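Local coordinates for protein transcriptional regulator, ROK family (Vibrio cholerae O1 biovar eltor, PDB 1Z05) that probably binds DNA to regulate transcription, as a zinc-containing homologue of the Mlc repressor in the ROK family, at residues Ile39-Leu47 against Glu62-Ile73. Sequence-based numbering, arbitrary orientation.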
loop_
_atom_site.group_PDB
_atom_site.type_symbol
_atom_site.label_atom_id
_atom_site.label_comp_id
_atom_site.label_asym_id
_atom_site.label_seq_id
_atom_site.Cartn_x
_atom_site.Cartn_y
_atom_site.Cartn_z
ATOM N N ILE A 39 18.823 9.412 -3.367
ATOM C CA ILE A 39 17.869 8.948 -4.379
ATOM C C ILE A 39 18.483 8.846 -5.785
ATOM O O ILE A 39 18.337 7.826 -6.465
ATOM C CB ILE A 39 16.568 9.811 -4.364
ATOM C CG1 ILE A 39 15.645 9.361 -3.219
ATOM C CG2 ILE A 39 15.836 9.773 -5.707
ATOM C CD1 ILE A 39 15.486 7.836 -3.081
ATOM N N ASN A 40 19.190 9.888 -6.201
ATOM C CA ASN A 40 19.785 9.917 -7.532
ATOM C C ASN A 40 20.922 8.921 -7.685
ATOM O O ASN A 40 21.064 8.289 -8.732
ATOM C CB ASN A 40 20.241 11.328 -7.886
ATOM C CG ASN A 40 19.091 12.228 -8.273
ATOM O OD1 ASN A 40 18.021 11.760 -8.666
ATOM N ND2 ASN A 40 19.307 13.529 -8.173
ATOM N N ALA A 41 21.716 8.775 -6.627
ATOM C CA ALA A 41 22.786 7.784 -6.604
ATOM C C ALA A 41 22.221 6.378 -6.783
ATOM O O ALA A 41 22.757 5.597 -7.559
ATOM C CB ALA A 41 23.593 7.890 -5.317
ATOM N N GLY A 42 21.123 6.069 -6.089
ATOM C CA GLY A 42 20.456 4.772 -6.263
ATOM C C GLY A 42 19.893 4.554 -7.661
ATOM O O GLY A 42 20.062 3.488 -8.239
ATOM N N ARG A 43 19.230 5.570 -8.208
ATOM C CA ARG A 43 18.691 5.502 -9.571
ATOM C C ARG A 43 19.783 5.208 -10.608
ATOM O O ARG A 43 19.608 4.356 -11.481
ATOM C CB ARG A 43 17.961 6.796 -9.924
ATOM C CG ARG A 43 16.638 6.959 -9.182
ATOM C CD ARG A 43 15.888 8.233 -9.590
ATOM N NE ARG A 43 15.334 8.129 -10.943
ATOM C CZ ARG A 43 15.624 8.947 -11.954
ATOM N NH1 ARG A 43 16.454 9.971 -11.783
ATOM N NH2 ARG A 43 15.060 8.749 -13.140
ATOM N N VAL A 44 20.905 5.916 -10.498
ATOM C CA VAL A 44 22.039 5.724 -11.409
ATOM C C VAL A 44 22.670 4.339 -11.236
ATOM O O VAL A 44 22.952 3.651 -12.216
ATOM C CB VAL A 44 23.094 6.841 -11.245
ATOM C CG1 VAL A 44 24.412 6.478 -11.957
ATOM C CG2 VAL A 44 22.550 8.151 -11.792
ATOM N N TYR A 45 22.874 3.933 -9.988
ATOM C CA TYR A 45 23.454 2.620 -9.692
ATOM C C TYR A 45 22.591 1.461 -10.215
ATOM O O TYR A 45 23.118 0.462 -10.745
ATOM C CB TYR A 45 23.675 2.490 -8.187
ATOM C CG TYR A 45 24.281 1.181 -7.787
ATOM C CD1 TYR A 45 25.673 1.014 -7.769
ATOM C CD2 TYR A 45 23.474 0.095 -7.432
ATOM C CE1 TYR A 45 26.246 -0.208 -7.395
ATOM C CE2 TYR A 45 24.043 -1.134 -7.067
ATOM C CZ TYR A 45 25.424 -1.273 -7.053
ATOM O OH TYR A 45 25.993 -2.467 -6.673
ATOM N N LYS A 46 21.274 1.586 -10.055
ATOM C CA LYS A 46 20.331 0.585 -10.588
ATOM C C LYS A 46 20.413 0.473 -12.115
ATOM O O LYS A 46 20.394 -0.636 -12.663
ATOM C CB LYS A 46 18.895 0.876 -10.135
ATOM C CG LYS A 46 17.890 -0.203 -10.542
ATOM C CD LYS A 46 16.468 0.181 -10.166
ATOM C CE LYS A 46 15.469 -0.876 -10.602
ATOM N NZ LYS A 46 14.121 -0.536 -10.062
ATOM N N LEU A 47 20.508 1.613 -12.799
ATOM C CA LEU A 47 20.702 1.605 -14.254
ATOM C C LEU A 47 21.986 0.874 -14.663
ATOM O O LEU A 47 21.973 0.034 -15.568
ATOM C CB LEU A 47 20.693 3.032 -14.814
ATOM C CG LEU A 47 19.318 3.678 -15.007
ATOM C CD1 LEU A 47 19.467 5.154 -15.372
ATOM C CD2 LEU A 47 18.488 2.941 -16.059
ATOM N N GLU A 62 18.602 8.110 -19.880
ATOM C CA GLU A 62 17.718 7.194 -19.157
ATOM C C GLU A 62 17.218 7.748 -17.819
ATOM O O GLU A 62 16.032 7.638 -17.515
ATOM C CB GLU A 62 18.385 5.826 -18.952
ATOM C CG GLU A 62 18.379 4.924 -20.191
ATOM C CD GLU A 62 17.025 4.258 -20.437
ATOM O OE1 GLU A 62 16.620 3.384 -19.634
ATOM O OE2 GLU A 62 16.369 4.604 -21.441
ATOM N N SER A 63 18.115 8.345 -17.037
ATOM C CA SER A 63 17.773 8.867 -15.706
ATOM C C SER A 63 17.092 10.234 -15.747
ATOM O O SER A 63 16.484 10.650 -14.757
ATOM C CB SER A 63 19.029 8.982 -14.843
ATOM O OG SER A 63 19.880 10.008 -15.344
ATOM N N GLU A 64 17.216 10.917 -16.887
ATOM C CA GLU A 64 16.780 12.307 -17.072
ATOM C C GLU A 64 17.559 13.288 -16.188
ATOM O O GLU A 64 17.032 14.330 -15.791
ATOM C CB GLU A 64 15.269 12.464 -16.843
ATOM C CG GLU A 64 14.402 11.479 -17.608
ATOM C CD GLU A 64 13.002 11.372 -17.028
ATOM O OE1 GLU A 64 12.853 10.831 -15.906
ATOM O OE2 GLU A 64 12.055 11.818 -17.703
ATOM N N LEU A 65 18.811 12.947 -15.879
ATOM C CA LEU A 65 19.681 13.825 -15.101
ATOM C C LEU A 65 20.731 14.474 -15.999
ATOM O O LEU A 65 21.227 13.842 -16.932
ATOM C CB LEU A 65 20.366 13.053 -13.966
ATOM C CG LEU A 65 19.500 12.466 -12.843
ATOM C CD1 LEU A 65 20.266 11.388 -12.113
ATOM C CD2 LEU A 65 19.010 13.537 -11.861
ATOM N N ALA A 66 21.063 15.728 -15.701
ATOM C CA ALA A 66 22.079 16.482 -16.436
ATOM C C ALA A 66 23.470 15.852 -16.304
ATOM O O ALA A 66 23.776 15.236 -15.277
ATOM C CB ALA A 66 22.097 17.948 -15.959
ATOM N N PRO A 67 24.311 15.977 -17.353
ATOM C CA PRO A 67 25.674 15.423 -17.326
ATOM C C PRO A 67 26.485 15.802 -16.086
ATOM O O PRO A 67 27.209 14.963 -15.552
ATOM C CB PRO A 67 26.309 16.018 -18.583
ATOM C CG PRO A 67 25.164 16.147 -19.512
ATOM C CD PRO A 67 24.024 16.611 -18.654
ATOM N N ALA A 68 26.356 17.049 -15.638
ATOM C CA ALA A 68 27.009 17.512 -14.410
ATOM C C ALA A 68 26.632 16.661 -13.194
ATOM O O ALA A 68 27.489 16.331 -12.369
ATOM C CB ALA A 68 26.701 19.000 -14.160
ATOM N N SER A 69 25.352 16.302 -13.094
ATOM C CA SER A 69 24.863 15.463 -12.009
ATOM C C SER A 69 25.366 14.043 -12.177
ATOM O O SER A 69 25.796 13.425 -11.206
ATOM C CB SER A 69 23.333 15.465 -11.953
ATOM O OG SER A 69 22.829 16.780 -11.831
ATOM N N ILE A 70 25.304 13.530 -13.405
ATOM C CA ILE A 70 25.812 12.184 -13.717
ATOM C C ILE A 70 27.294 12.094 -13.346
ATOM O O ILE A 70 27.722 11.135 -12.721
ATOM C CB ILE A 70 25.575 11.793 -15.218
ATOM C CG1 ILE A 70 24.078 11.657 -15.530
ATOM C CG2 ILE A 70 26.316 10.493 -15.597
ATOM C CD1 ILE A 70 23.316 10.679 -14.651
ATOM N N THR A 71 28.061 13.120 -13.702
ATOM C CA THR A 71 29.493 13.166 -13.390
ATOM C C THR A 71 29.761 13.083 -11.879
ATOM O O THR A 71 30.555 12.251 -11.439
ATOM C CB THR A 71 30.141 14.414 -14.024
ATOM O OG1 THR A 71 30.072 14.285 -15.448
ATOM C CG2 THR A 71 31.602 14.589 -13.591
ATOM N N LYS A 72 29.079 13.926 -11.103
ATOM C CA LYS A 72 29.223 13.950 -9.647
ATOM C C LYS A 72 28.844 12.616 -8.998
ATOM O O LYS A 72 29.572 12.124 -8.142
ATOM C CB LYS A 72 28.414 15.100 -9.027
ATOM C CG LYS A 72 29.028 16.476 -9.257
ATOM C CD LYS A 72 28.372 17.570 -8.402
ATOM C CE LYS A 72 27.010 17.971 -8.948
ATOM N NZ LYS A 72 26.575 19.307 -8.441
ATOM N N ILE A 73 27.722 12.032 -9.421
ATOM C CA ILE A 73 27.279 10.740 -8.895
ATOM C C ILE A 73 28.256 9.606 -9.239
ATOM O O ILE A 73 28.667 8.849 -8.350
ATOM C CB ILE A 73 25.843 10.366 -9.363
ATOM C CG1 ILE A 73 24.813 11.328 -8.742
ATOM C CG2 ILE A 73 25.521 8.918 -8.991
ATOM C CD1 ILE A 73 23.502 11.445 -9.519
#
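Helix segments 39-47 and 67-73 cross almost perpendicularly (84°), their axes 10.3 Å apart at closest approach, with Ala41 and Ile73 nearest each other along the backbones. Three helices, 35-51, 56-63 and 67-79, succeed one another here as in the helix-turn-helix DNA-binding domain of ROK repressors; residues 64-66 form the tight turn, and helix 67-79 is probably the recognition helix. Val44 sits in the apolar centre. Its CG2 methyl touches both Leu65 CD1 and Ile70 CD1, the latter at 3.9 Å, while Val44 CB rests on Ile73 CG2. Ile73 reaches further along the first helix: its CG2 lies 3.8 Å from Ala41 CA, and its CD1 packs 3.6 Å from Asn40 CB. The Asn40 amide lies against the Leu65 CD2 methyl, and both residues also pack on Ile36 of the second subunit. At the far end, Leu47 CD1 packs on Glu62 CB and on Ser63 N and CB. Ser63 OG is hydrogen-bonded to Leu59 O one turn earlier in helix 56-63 while accepting from Leu65 N in an ST turn, which links the helix end to the turn. Arg43 grips that end, its chain bending at chi3 (72°) to present the guanidinium edge. NH1, at 3.1 Å, and NH2, at 2.9 Å, both donate to Ser63 O, NH1 along a lone pair and NH2 tilted from the carbonyl plane.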